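Local coordinates for protein CurF (Lyngbya majuscula, PDB 2Q35) that probably catalyses a decarboxylation step in polyketide chain beta-branching, through a lyase domain of the crotonase fold, at residues E67-I70 with R71-R74; V228-Q232 with P233-S237; A209-K212 with A213-E217; A137-L140 with I141-K145; C38-V41 with V42-Q46. The protein carries 1 engineered substitution. All coordinates share one frame; numbering follows the deposited sequence.

Contact 1. Residues E67-I70 with R71-R74; sequences EFLI and RKTR. Engineered in segment 67-70: Phe68 (natural residue Tyr).
Over one face of the Arg74 guanidinium lies the carbonyl oxygen Ile70 O, offset toward the rim, with Arg71 CA on the same face. Beside it Ile70 CG2 meets Arg74 NH1 at 3.5 Å. Arg74 NE makes a salt bridge to Glu76. The Phe68 ring, an engineered replacement of tyrosine, is met obliquely: Lys72 CD lies 4.1 Å from Phe68 CE2, and Arg71 NH1 comes to 4.2 Å from Phe68 CD1. Its CG is anti to the backbone N (chi1 173°), which brings the ring across the Lys72 chain at a slant. All this lies on the last turns of the short helix 66-73 of the crotonase fold, packed against helices 197-230 and 235-240. Backbone bonds from Arg71 N to Glu67 O, Lys72 N to Phe68 O and Thr73 N to Leu69 O carry the helix. At its end Ile70 O takes a 2.7 Å bond from Thr73 OG1 and a second, weak one from Thr73 N. A valine in place of Thr73 would probably cost Ile70 O its short hydroxyl bond, leaving the weak one from the backbone N. The Lys72 chain bends at its last two torsions, and its NZ bonds to His226 and makes a cation-pi contact with Phe230.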
loop_
_atom_site.group_PDB
_atom_site.type_symbol
_atom_site.label_atom_id
_atom_site.label_comp_id
_atom_site.label_asym_id
_atom_site.label_seq_id
_atom_site.Cartn_x
_atom_site.Cartn_y
_atom_site.Cartn_z
ATOM N N GLU A 67 -12.771 3.361 -32.982
ATOM C CA GLU A 67 -13.821 3.969 -33.824
ATOM C C GLU A 67 -14.649 4.950 -32.983
ATOM O O GLU A 67 -14.972 6.054 -33.441
ATOM C CB GLU A 67 -14.745 2.904 -34.433
ATOM C CG GLU A 67 -14.050 1.789 -35.226
ATOM C CD GLU A 67 -13.710 2.148 -36.672
ATOM O OE1 GLU A 67 -14.135 3.214 -37.184
ATOM O OE2 GLU A 67 -13.007 1.333 -37.306
ATOM N N PHE A 68 -14.948 4.540 -31.749
ATOM C CA PHE A 68 -15.696 5.346 -30.777
ATOM C C PHE A 68 -14.925 6.611 -30.441
ATOM O O PHE A 68 -15.494 7.699 -30.429
ATOM C CB PHE A 68 -15.998 4.531 -29.498
ATOM C CG PHE A 68 -16.622 5.344 -28.379
ATOM C CD1 PHE A 68 -18.011 5.491 -28.293
ATOM C CD2 PHE A 68 -15.820 5.962 -27.415
ATOM C CE1 PHE A 68 -18.595 6.236 -27.259
ATOM C CE2 PHE A 68 -16.400 6.723 -26.381
ATOM C CZ PHE A 68 -17.785 6.859 -26.310
ATOM N N LEU A 69 -13.626 6.461 -30.175
ATOM C CA LEU A 69 -12.772 7.613 -29.852
ATOM C C LEU A 69 -12.695 8.623 -30.987
ATOM O O LEU A 69 -12.713 9.839 -30.736
ATOM C CB LEU A 69 -11.363 7.169 -29.438
ATOM C CG LEU A 69 -11.271 6.330 -28.165
ATOM C CD1 LEU A 69 -9.828 5.977 -27.914
ATOM C CD2 LEU A 69 -11.850 7.092 -26.971
ATOM N N ILE A 70 -12.626 8.133 -32.229
ATOM C CA ILE A 70 -12.647 9.014 -33.395
ATOM C C ILE A 70 -13.978 9.778 -33.461
ATOM O O ILE A 70 -13.989 10.981 -33.721
ATOM C CB ILE A 70 -12.346 8.253 -34.717
ATOM C CG1 ILE A 70 -10.905 7.719 -34.725
ATOM C CG2 ILE A 70 -12.606 9.146 -35.947
ATOM C CD1 ILE A 70 -9.799 8.813 -34.825
ATOM N N ARG A 71 -15.088 9.082 -33.206
ATOM C CA ARG A 71 -16.408 9.731 -33.141
ATOM C C ARG A 71 -16.414 10.819 -32.068
ATOM O O ARG A 71 -16.913 11.920 -32.288
ATOM C CB ARG A 71 -17.509 8.698 -32.871
ATOM C CG ARG A 71 -17.823 7.799 -34.069
ATOM C CD ARG A 71 -18.465 6.498 -33.619
ATOM N NE ARG A 71 -19.885 6.657 -33.315
ATOM C CZ ARG A 71 -20.585 5.825 -32.544
ATOM N NH1 ARG A 71 -19.997 4.777 -31.973
ATOM N NH2 ARG A 71 -21.879 6.047 -32.335
ATOM N N LYS A 72 -15.819 10.516 -30.917
ATOM C CA LYS A 72 -15.716 11.482 -29.833
ATOM C C LYS A 72 -14.926 12.747 -30.198
ATOM O O LYS A 72 -15.262 13.824 -29.706
ATOM C CB LYS A 72 -15.146 10.830 -28.567
ATOM C CG LYS A 72 -15.523 11.574 -27.276
ATOM C CD LYS A 72 -15.375 10.698 -26.032
ATOM C CE LYS A 72 -13.944 10.677 -25.505
ATOM N NZ LYS A 72 -13.584 11.977 -24.892
ATOM N N THR A 73 -13.887 12.636 -31.039
ATOM C CA THR A 73 -13.097 13.821 -31.427
ATOM C C THR A 73 -13.950 14.827 -32.193
ATOM O O THR A 73 -13.668 16.032 -32.192
ATOM C CB THR A 73 -11.824 13.490 -32.266
ATOM O OG1 THR A 73 -12.193 12.933 -33.532
ATOM C CG2 THR A 73 -10.900 12.529 -31.521
ATOM N N ARG A 74 -14.990 14.311 -32.850
ATOM C CA ARG A 74 -15.955 15.127 -33.586
ATOM C C ARG A 74 -17.116 15.593 -32.691
ATOM O O ARG A 74 -18.006 16.335 -33.138
ATOM C CB ARG A 74 -16.473 14.339 -34.786
ATOM C CG ARG A 74 -15.373 13.851 -35.727
ATOM C CD ARG A 74 -15.928 13.470 -37.092
ATOM N NE ARG A 74 -16.666 12.210 -37.051
ATOM C CZ ARG A 74 -16.162 11.032 -37.412
ATOM N NH1 ARG A 74 -14.911 10.941 -37.859
ATOM N NH2 ARG A 74 -16.914 9.940 -37.332
#

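Contact 2. Residues V228-Q232 with P233-S237; sequences VTFNQ and PEIAS
Gln232, Ile235 and Pro233 carry most of this turn. Gln232 O accepts Ile235 N at 3.2 Å. The N-H points nearly straight at the oxygen (166°), but the donor sits well above the carbonyl plane. The same oxygen takes a 2.8 Å bond from a water, which in turn accepts Ala236 N, so two donors grip it. The side chain of Gln232 folds back at its second torsion (chi2 -57°). This brings NE2 to Val228 O at 2.8 Å, with the acceptor close to the amide plane. Pro233 lies alongside Gln232, its ring pointing the same way, and its CD is 3.7 Å from Gln232 OE1. An alanine at Gln232 would probably leave Val228 O without this amide donor and remove the amide end from beside Pro233 CD. Ile235 points back toward the helix end. Its CG1 rests 3.5 Å from Phe230 O, and its CG2 meets the Phe230 ring obliquely, 4.3 Å from Phe230 CD1. Phe132 covers both residues, edge-to-face against the Phe230 ring. Leu198 of the second subunit packs on Gln232. The arrangement is a tight turn linking two helices: helix 197-230 stops, Asn231 centres an inverse gamma turn, and a type I beta turn from Gln232 to Ile235 leads into helix 235-240.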
loop_
_atom_site.group_PDB
_atom_site.type_symbol
_atom_site.label_atom_id
_atom_site.label_comp_id
_atom_site.label_asym_id
_atom_site.label_seq_id
_atom_site.Cartn_x
_atom_site.Cartn_y
_atom_site.Cartn_z
ATOM N N VAL A 228 -10.321 18.530 -21.335
ATOM C CA VAL A 228 -9.332 19.489 -21.821
ATOM C C VAL A 228 -8.276 18.772 -22.664
ATOM O O VAL A 228 -7.955 19.210 -23.770
ATOM C CB VAL A 228 -8.650 20.241 -20.662
ATOM C CG1 VAL A 228 -7.500 21.112 -21.165
ATOM C CG2 VAL A 228 -9.665 21.083 -19.949
ATOM N N THR A 229 -7.731 17.683 -22.127
ATOM C CA THR A 229 -6.591 17.037 -22.798
ATOM C C THR A 229 -6.975 16.234 -24.041
ATOM O O THR A 229 -6.139 16.056 -24.951
ATOM C CB THR A 229 -5.766 16.167 -21.831
ATOM O OG1 THR A 229 -6.559 15.067 -21.372
ATOM C CG2 THR A 229 -5.262 16.979 -20.651
ATOM N N PHE A 230 -8.209 15.735 -24.070
ATOM C CA PHE A 230 -8.724 14.993 -25.237
ATOM C C PHE A 230 -8.969 15.933 -26.403
ATOM O O PHE A 230 -8.739 15.578 -27.574
ATOM C CB PHE A 230 -10.003 14.227 -24.888
ATOM C CG PHE A 230 -10.540 13.386 -26.017
ATOM C CD1 PHE A 230 -10.103 12.077 -26.196
ATOM C CD2 PHE A 230 -11.490 13.895 -26.880
ATOM C CE1 PHE A 230 -10.600 11.298 -27.244
ATOM C CE2 PHE A 230 -12.002 13.136 -27.932
ATOM C CZ PHE A 230 -11.556 11.829 -28.110
ATOM N N ASN A 231 -9.435 17.145 -26.094
ATOM C CA ASN A 231 -9.766 18.098 -27.143
ATOM C C ASN A 231 -8.604 19.036 -27.453
ATOM O O ASN A 231 -8.679 20.263 -27.236
ATOM C CB ASN A 231 -11.053 18.852 -26.784
ATOM C CG ASN A 231 -12.262 17.923 -26.722
ATOM O OD1 ASN A 231 -12.734 17.429 -27.755
ATOM N ND2 ASN A 231 -12.747 17.648 -25.511
ATOM N N GLN A 232 -7.521 18.434 -27.930
ATOM C CA GLN A 232 -6.348 19.154 -28.389
ATOM C C GLN A 232 -6.085 18.709 -29.825
ATOM O O GLN A 232 -6.377 17.554 -30.180
ATOM C CB GLN A 232 -5.136 18.867 -27.499
ATOM C CG GLN A 232 -5.270 19.374 -26.043
ATOM C CD GLN A 232 -5.547 20.896 -25.930
ATOM O OE1 GLN A 232 -4.937 21.723 -26.630
ATOM N NE2 GLN A 232 -6.450 21.264 -25.009
ATOM N N PRO A 233 -5.554 19.622 -30.655
ATOM C CA PRO A 233 -5.399 19.424 -32.099
ATOM C C PRO A 233 -4.840 18.064 -32.531
ATOM O O PRO A 233 -5.390 17.447 -33.450
ATOM C CB PRO A 233 -4.451 20.562 -32.503
ATOM C CG PRO A 233 -4.793 21.671 -31.541
ATOM C CD PRO A 233 -5.126 20.978 -30.236
ATOM N N GLU A 234 -3.795 17.597 -31.847
ATOM C CA GLU A 234 -3.004 16.435 -32.298
ATOM C C GLU A 234 -3.604 15.081 -31.934
ATOM O O GLU A 234 -3.118 14.028 -32.385
ATOM C CB GLU A 234 -1.599 16.523 -31.695
ATOM C CG GLU A 234 -1.598 16.241 -30.183
ATOM C CD GLU A 234 -0.493 16.941 -29.420
ATOM O OE1 GLU A 234 0.702 16.687 -29.708
ATOM O OE2 GLU A 234 -0.831 17.730 -28.509
ATOM N N ILE A 235 -4.642 15.083 -31.107
ATOM C CA ILE A 235 -5.190 13.829 -30.591
ATOM C C ILE A 235 -5.825 12.947 -31.678
ATOM O O ILE A 235 -5.611 11.737 -31.684
ATOM C CB ILE A 235 -6.178 14.070 -29.404
ATOM C CG1 ILE A 235 -5.441 14.718 -28.224
ATOM C CG2 ILE A 235 -6.886 12.762 -28.985
ATOM C CD1 ILE A 235 -4.230 13.897 -27.684
ATOM N N ALA A 236 -6.601 13.542 -32.584
ATOM C CA ALA A 236 -7.237 12.760 -33.661
ATOM C C ALA A 236 -6.209 11.952 -34.456
ATOM O O ALA A 236 -6.435 10.772 -34.734
ATOM C CB ALA A 236 -8.034 13.643 -34.582
ATOM N N SER A 237 -5.082 12.585 -34.786
ATOM C CA SER A 237 -4.004 11.916 -35.522
ATOM C C SER A 237 -3.339 10.798 -34.712
ATOM O O SER A 237 -2.987 9.734 -35.254
ATOM C CB SER A 237 -2.958 12.941 -35.994
ATOM O OG SER A 237 -1.844 12.301 -36.609
HETATM O O HOH W 1 -7.884 16.208 -32.088
#

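Contact 3. Residues A209-K212 with A213-E217; sequences ADIK and AKFPE
The two segments are one run of helix 197-230, but its hydrogen bonding is uneven. Ala213 N donates to Ala209 O at 2.9 Å, a sound helical bond. One residue on, Lys214 N is split between Asp210 O at 3.4 Å and Ile211 O at 3.0 Å, and both bonds are weak. Phe215 N makes a weak bond to Lys212 O. Pro216 has no N-H to give, and its CD sits 3.3 Å from Lys212 O, where a helical donor would otherwise come. The proline thus marks a kink in this long helix near the C-terminus of the crotonase fold, which here packs on helix 138-146. Ile211 and Phe215, one turn apart, form the inward side. Ile211 CG2 approaches the Phe215 ring obliquely, 4.4 Å from CD1. With its CG anti to the backbone N (chi1 -153°), the ring is carried away from the 209-212 turn, toward Leu140 and Ile141 of helix 138-146 and Leu87 of helix 83-87. On the exposed side the Lys214 chain bends at its third torsion and runs past Asp210 O, its CE 3.8 Å from that oxygen. The Asp210 carboxylate and Lys214 ammonium carry opposite charges, but OD2 and NZ remain 6.7 Å apart.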
loop_
_atom_site.group_PDB
_atom_site.type_symbol
_atom_site.label_atom_id
_atom_site.label_comp_id
_atom_site.label_asym_id
_atom_site.label_seq_id
_atom_site.Cartn_x
_atom_site.Cartn_y
_atom_site.Cartn_z
ATOM N N ALA A 209 -16.822 1.026 1.559
ATOM C CA ALA A 209 -17.330 2.333 1.986
ATOM C C ALA A 209 -16.390 3.477 1.653
ATOM O O ALA A 209 -16.823 4.511 1.118
ATOM C CB ALA A 209 -17.646 2.319 3.487
ATOM N N ASP A 210 -15.108 3.308 1.975
ATOM C CA ASP A 210 -14.150 4.410 1.808
ATOM C C ASP A 210 -13.956 4.777 0.334
ATOM O O ASP A 210 -13.967 5.957 -0.030
ATOM C CB ASP A 210 -12.811 4.086 2.474
ATOM C CG ASP A 210 -12.878 4.126 4.006
ATOM O OD1 ASP A 210 -13.830 4.715 4.586
ATOM O OD2 ASP A 210 -11.951 3.572 4.636
ATOM N N ILE A 211 -13.808 3.771 -0.522
ATOM C CA ILE A 211 -13.671 4.045 -1.960
ATOM C C ILE A 211 -14.966 4.618 -2.536
ATOM O O ILE A 211 -14.935 5.576 -3.312
ATOM C CB ILE A 211 -13.175 2.794 -2.754
ATOM C CG1 ILE A 211 -11.726 2.453 -2.366
ATOM C CG2 ILE A 211 -13.260 3.037 -4.259
ATOM C CD1 ILE A 211 -10.678 3.442 -2.892
ATOM N N LYS A 212 -16.105 4.060 -2.133
ATOM C CA LYS A 212 -17.401 4.553 -2.605
ATOM C C LYS A 212 -17.608 6.033 -2.245
ATOM O O LYS A 212 -18.137 6.795 -3.051
ATOM C CB LYS A 212 -18.555 3.686 -2.069
ATOM C CG LYS A 212 -19.933 4.217 -2.442
ATOM C CD LYS A 212 -21.055 3.461 -1.758
ATOM C CE LYS A 212 -22.414 3.866 -2.324
ATOM N NZ LYS A 212 -23.505 3.607 -1.342
ATOM N N ALA A 213 -17.148 6.445 -1.066
ATOM C CA ALA A 213 -17.241 7.851 -0.648
ATOM C C ALA A 213 -16.456 8.788 -1.578
ATOM O O ALA A 213 -16.873 9.930 -1.852
ATOM C CB ALA A 213 -16.758 8.004 0.808
ATOM N N LYS A 214 -15.327 8.289 -2.077
ATOM C CA LYS A 214 -14.406 9.079 -2.890
ATOM C C LYS A 214 -14.697 9.019 -4.396
ATOM O O LYS A 214 -14.180 9.838 -5.185
ATOM C CB LYS A 214 -12.982 8.592 -2.629
ATOM C CG LYS A 214 -12.436 9.069 -1.298
ATOM C CD LYS A 214 -10.941 8.884 -1.230
ATOM C CE LYS A 214 -10.590 7.662 -0.416
ATOM N NZ LYS A 214 -9.208 7.765 0.120
ATOM N N PHE A 215 -15.495 8.033 -4.794
ATOM C CA PHE A 215 -15.705 7.737 -6.211
ATOM C C PHE A 215 -16.331 8.882 -7.056
ATOM O O PHE A 215 -15.798 9.260 -8.121
ATOM C CB PHE A 215 -16.487 6.423 -6.356
ATOM C CG PHE A 215 -16.221 5.729 -7.622
ATOM C CD1 PHE A 215 -15.115 4.908 -7.750
ATOM C CD2 PHE A 215 -17.049 5.935 -8.718
ATOM C CE1 PHE A 215 -14.848 4.273 -8.956
ATOM C CE2 PHE A 215 -16.794 5.314 -9.905
ATOM C CZ PHE A 215 -15.679 4.482 -10.025
ATOM N N PRO A 216 -17.456 9.449 -6.596
ATOM C CA PRO A 216 -18.078 10.479 -7.424
ATOM C C PRO A 216 -17.151 11.642 -7.772
ATOM O O PRO A 216 -17.114 12.066 -8.933
ATOM C CB PRO A 216 -19.273 10.940 -6.571
ATOM C CG PRO A 216 -19.591 9.777 -5.717
ATOM C CD PRO A 216 -18.246 9.194 -5.376
ATOM N N GLU A 217 -16.406 12.149 -6.794
ATOM C CA GLU A 217 -15.523 13.295 -7.030
ATOM C C GLU A 217 -14.374 12.882 -7.948
ATOM O O GLU A 217 -13.953 13.660 -8.806
ATOM C CB GLU A 217 -15.011 13.866 -5.710
ATOM C CG GLU A 217 -14.258 15.187 -5.828
ATOM C CD GLU A 217 -15.047 16.259 -6.557
ATOM O OE1 GLU A 217 -16.184 16.581 -6.136
ATOM O OE2 GLU A 217 -14.527 16.780 -7.566
#

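Contact 4. Residues A137-L140 with I141-K145; sequences ATSL and ILREK
Ile141 begins the second segment by donating its N to Ala137 O at 3.0 Å, and its CG1 lies 3.5 Å from the same oxygen. Ala137 is the N-cap residue, so this bond closes the first turn of helix 138-146. Leu142 N then bonds to Thr138 O at 2.8 Å. The two side chains lie side by side and point the same way, with Leu142 CD1 4.0 Å from Thr138 CG2. At chi1 -69° Thr138 OG1 lies beside the backbone N and turns back to Val135 O, while the methyl is set next to the leucine. Both side chains are buried between helices 104-110 and 148-157 in the core of the crotonase fold. At the start of the helix, the Glu222 carboxylate accepts Thr138 N and Ser139 N, taking up two N-H groups of the first turn. Arg143 follows. Its N bonds to Ser139 O, and its CG passes 3.1 Å from that oxygen before the chain bends at the third torsion. A water in the plane of the guanidinium, at its edge, accepts NH2 of Arg143 at 2.7 Å and is 2.8 Å from Ser139 OG. Both groups also face the second subunit, where Arg143 NH1 bonds to Leu207 O and Ser139 OG to His206 NE2. Glu144 N bonds to Leu140 O at 3.1 Å, and Lys145 N carries the pattern on to Ile141 O.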
loop_
_atom_site.group_PDB
_atom_site.type_symbol
_atom_site.label_atom_id
_atom_site.label_comp_id
_atom_site.label_asym_id
_atom_site.label_seq_id
_atom_site.Cartn_x
_atom_site.Cartn_y
_atom_site.Cartn_z
ATOM N N ALA A 137 -12.248 7.194 -12.827
ATOM C CA ALA A 137 -11.562 7.146 -11.530
ATOM C C ALA A 137 -10.395 6.171 -11.620
ATOM O O ALA A 137 -10.159 5.350 -10.710
ATOM C CB ALA A 137 -12.524 6.753 -10.376
ATOM N N THR A 138 -9.674 6.261 -12.730
ATOM C CA THR A 138 -8.502 5.399 -12.973
ATOM C C THR A 138 -7.453 5.531 -11.876
ATOM O O THR A 138 -6.930 4.517 -11.374
ATOM C CB THR A 138 -7.865 5.702 -14.354
ATOM O OG1 THR A 138 -8.753 5.257 -15.378
ATOM C CG2 THR A 138 -6.537 4.969 -14.533
ATOM N N SER A 139 -7.094 6.764 -11.534
ATOM C CA SER A 139 -6.034 6.953 -10.557
ATOM C C SER A 139 -6.473 6.463 -9.170
ATOM O O SER A 139 -5.710 5.805 -8.465
ATOM C CB SER A 139 -5.541 8.400 -10.544
ATOM O OG SER A 139 -6.424 9.289 -9.888
ATOM N N LEU A 140 -7.719 6.756 -8.794
ATOM C CA LEU A 140 -8.225 6.286 -7.513
ATOM C C LEU A 140 -8.122 4.766 -7.425
ATOM O O LEU A 140 -7.534 4.218 -6.485
ATOM C CB LEU A 140 -9.688 6.716 -7.313
ATOM C CG LEU A 140 -10.368 6.243 -6.015
ATOM C CD1 LEU A 140 -9.789 6.949 -4.801
ATOM C CD2 LEU A 140 -11.876 6.463 -6.064
ATOM N N ILE A 141 -8.699 4.100 -8.410
ATOM C CA ILE A 141 -8.811 2.640 -8.375
ATOM C C ILE A 141 -7.441 1.973 -8.558
ATOM O O ILE A 141 -7.102 1.052 -7.806
ATOM C CB ILE A 141 -9.861 2.149 -9.388
ATOM C CG1 ILE A 141 -11.270 2.575 -8.954
ATOM C CG2 ILE A 141 -9.834 0.626 -9.516
ATOM C CD1 ILE A 141 -11.821 1.874 -7.647
ATOM N N LEU A 142 -6.634 2.441 -9.511
ATOM C CA LEU A 142 -5.320 1.793 -9.680
ATOM C C LEU A 142 -4.400 1.947 -8.480
ATOM O O LEU A 142 -3.706 0.997 -8.107
ATOM C CB LEU A 142 -4.623 2.300 -10.939
ATOM C CG LEU A 142 -4.801 1.314 -12.091
ATOM C CD1 LEU A 142 -6.205 1.398 -12.711
ATOM C CD2 LEU A 142 -3.692 1.534 -13.121
ATOM N N ARG A 143 -4.377 3.127 -7.872
ATOM C CA ARG A 143 -3.523 3.337 -6.708
ATOM C C ARG A 143 -3.981 2.468 -5.548
ATOM O O ARG A 143 -3.155 1.884 -4.847
ATOM C CB ARG A 143 -3.443 4.818 -6.312
ATOM C CG ARG A 143 -2.766 5.625 -7.397
ATOM C CD ARG A 143 -2.129 6.901 -6.919
ATOM N NE ARG A 143 -3.071 8.011 -6.856
ATOM C CZ ARG A 143 -2.696 9.286 -6.762
ATOM N NH1 ARG A 143 -1.407 9.595 -6.734
ATOM N NH2 ARG A 143 -3.604 10.251 -6.694
ATOM N N GLU A 144 -5.294 2.361 -5.361
ATOM C CA GLU A 144 -5.828 1.530 -4.287
ATOM C C GLU A 144 -5.486 0.065 -4.499
ATOM O O GLU A 144 -5.063 -0.606 -3.563
ATOM C CB GLU A 144 -7.343 1.733 -4.119
ATOM C CG GLU A 144 -8.019 0.765 -3.130
ATOM C CD GLU A 144 -7.789 1.123 -1.660
ATOM O OE1 GLU A 144 -7.096 2.129 -1.362
ATOM O OE2 GLU A 144 -8.311 0.377 -0.792
ATOM N N LYS A 145 -5.608 -0.409 -5.727
ATOM C CA LYS A 145 -5.584 -1.850 -5.958
ATOM C C LYS A 145 -4.294 -2.427 -6.504
ATOM O O LYS A 145 -3.947 -3.562 -6.154
ATOM C CB LYS A 145 -6.764 -2.266 -6.803
ATOM C CG LYS A 145 -8.066 -1.752 -6.212
ATOM C CD LYS A 145 -9.189 -2.640 -6.590
ATOM C CE LYS A 145 -10.485 -2.107 -6.007
ATOM N NZ LYS A 145 -11.541 -3.110 -6.276
HETATM O O HOH W 2 -6.147 9.399 -7.101
#

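Contact 5. Residues C38-V41 with V42-Q46; sequences CFSV and VAQNQ
Val42 N donates to Cys38 O at 3.0 Å and Ala43 N to Phe39 O at 2.9 Å, both in regular helical fashion. The pattern then slackens. Gln44 N bonds to Ser40 O at 3.2 Å and, weakly, to Val41 O, which also takes a weak bond from Asn45 N. Helix 29-44 is running out here, ahead of strand 50-54 in the beta-alpha-beta unit that began with strand 13-18. The polar side chains join through water. Ser40 OG stands anti to its backbone N (chi1 178°), next to the Gln44 amide, yet OG and Gln44 NE2 are 3.7 Å apart. A single water lies 2.8 Å from Ser40 OG and donates to Gln44 OE1, also at 2.8 Å. The Gln44 chain runs over Ser40 O, its CG 3.2 Å from that oxygen. On the buried side a methyl packs on a backbone carbonyl, Val42 CG2 lying 3.4 Å from Cys38 O. The apolar contacts are those of Cys38, Phe39 and Val42, which all press on Ile16 of strand 13-18. The chemistry is that of an amphipathic helix: its aliphatic, aromatic and thiol groups meet the sheet, while the serine and glutamine on another side are bridged by water.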
loop_
_atom_site.group_PDB
_atom_site.type_symbol
_atom_site.label_atom_id
_atom_site.label_comp_id
_atom_site.label_asym_id
_atom_site.label_seq_id
_atom_site.Cartn_x
_atom_site.Cartn_y
_atom_site.Cartn_z
ATOM N N CYS A 38 -27.722 -8.963 -17.082
ATOM C CA CYS A 38 -27.281 -10.063 -16.229
ATOM C C CYS A 38 -27.122 -9.650 -14.769
ATOM O O CYS A 38 -27.468 -10.420 -13.882
ATOM C CB CYS A 38 -25.999 -10.678 -16.745
ATOM S SG CYS A 38 -26.257 -11.627 -18.281
ATOM N N PHE A 39 -26.657 -8.419 -14.525
ATOM C CA PHE A 39 -26.566 -7.936 -13.135
ATOM C C PHE A 39 -27.945 -7.703 -12.497
ATOM O O PHE A 39 -28.088 -7.897 -11.290
ATOM C CB PHE A 39 -25.647 -6.726 -13.002
ATOM C CG PHE A 39 -24.186 -7.109 -12.896
ATOM C CD1 PHE A 39 -23.667 -7.576 -11.687
ATOM C CD2 PHE A 39 -23.325 -6.980 -13.981
ATOM C CE1 PHE A 39 -22.296 -7.945 -11.559
ATOM C CE2 PHE A 39 -21.958 -7.352 -13.871
ATOM C CZ PHE A 39 -21.445 -7.827 -12.662
ATOM N N SER A 40 -28.947 -7.361 -13.313
ATOM C CA SER A 40 -30.353 -7.309 -12.865
ATOM C C SER A 40 -30.829 -8.688 -12.428
ATOM O O SER A 40 -31.404 -8.869 -11.367
ATOM C CB SER A 40 -31.278 -6.792 -13.973
ATOM O OG SER A 40 -32.637 -6.798 -13.535
ATOM N N VAL A 41 -30.568 -9.689 -13.258
ATOM C CA VAL A 41 -30.921 -11.060 -12.901
ATOM C C VAL A 41 -30.264 -11.472 -11.576
ATOM O O VAL A 41 -30.919 -12.060 -10.703
ATOM C CB VAL A 41 -30.565 -12.020 -14.057
ATOM C CG1 VAL A 41 -30.737 -13.486 -13.637
ATOM C CG2 VAL A 41 -31.474 -11.723 -15.226
ATOM N N VAL A 42 -28.981 -11.155 -11.422
ATOM C CA VAL A 42 -28.277 -11.438 -10.169
ATOM C C VAL A 42 -28.973 -10.753 -8.992
ATOM O O VAL A 42 -29.236 -11.390 -7.970
ATOM C CB VAL A 42 -26.816 -10.990 -10.266
ATOM C CG1 VAL A 42 -26.136 -11.013 -8.888
ATOM C CG2 VAL A 42 -26.088 -11.950 -11.219
ATOM N N ALA A 43 -29.295 -9.470 -9.144
ATOM C CA ALA A 43 -29.887 -8.713 -8.026
ATOM C C ALA A 43 -31.197 -9.338 -7.545
ATOM O O ALA A 43 -31.581 -9.207 -6.372
ATOM C CB ALA A 43 -30.096 -7.270 -8.417
ATOM N N GLN A 44 -31.882 -10.014 -8.456
ATOM C CA GLN A 44 -33.196 -10.578 -8.182
ATOM C C GLN A 44 -33.195 -11.986 -7.614
ATOM O O GLN A 44 -34.234 -12.467 -7.158
ATOM C CB GLN A 44 -34.014 -10.565 -9.462
ATOM C CG GLN A 44 -34.258 -9.166 -9.974
ATOM C CD GLN A 44 -34.894 -9.156 -11.342
ATOM O OE1 GLN A 44 -34.817 -10.137 -12.101
ATOM N NE2 GLN A 44 -35.529 -8.042 -11.672
ATOM N N ASN A 45 -32.060 -12.673 -7.680
ATOM C CA ASN A 45 -31.996 -14.024 -7.151
ATOM C C ASN A 45 -31.251 -14.020 -5.826
ATOM O O ASN A 45 -30.016 -13.920 -5.804
ATOM C CB ASN A 45 -31.330 -14.998 -8.131
ATOM C CG ASN A 45 -31.559 -16.463 -7.730
ATOM O OD1 ASN A 45 -31.707 -16.800 -6.526
ATOM N ND2 ASN A 45 -31.647 -17.337 -8.734
ATOM N N GLN A 46 -32.015 -14.131 -4.736
ATOM C CA GLN A 46 -31.507 -14.095 -3.367
ATOM C C GLN A 46 -30.560 -15.239 -3.048
ATOM O O GLN A 46 -29.829 -15.197 -2.063
ATOM C CB GLN A 46 -32.679 -14.147 -2.385
ATOM C CG GLN A 46 -33.488 -12.872 -2.344
ATOM C CD GLN A 46 -32.774 -11.772 -1.577
ATOM O OE1 GLN A 46 -32.543 -11.890 -0.366
ATOM N NE2 GLN A 46 -32.419 -10.701 -2.273
HETATM O O HOH W 3 -33.840 -9.147 -14.511
#

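Along the chain the order is contact 5, contact 1, contact 4, contact 3, contact 2. Contacts 3 and 2 both use helix 197-230, one at a kink and one at its C-terminal end, their centres 29 Å apart. Contacts 1 and 2 touch, with centres 11 Å apart: Phe230 packs on Leu69, Lys72 and Thr73, joining helix 66-73 to the C-terminal helices. Contacts 3 and 4 also touch, their centres 11 Å apart, where Ile211 and Phe215 pack on Ala137, Ile141 and Glu144. Contact 5 stands apart on the sheet, 40 Å from contact 2 between centres. Contacts 2 and 4, on different helices and 24 Å apart between centres, both reach the second subunit.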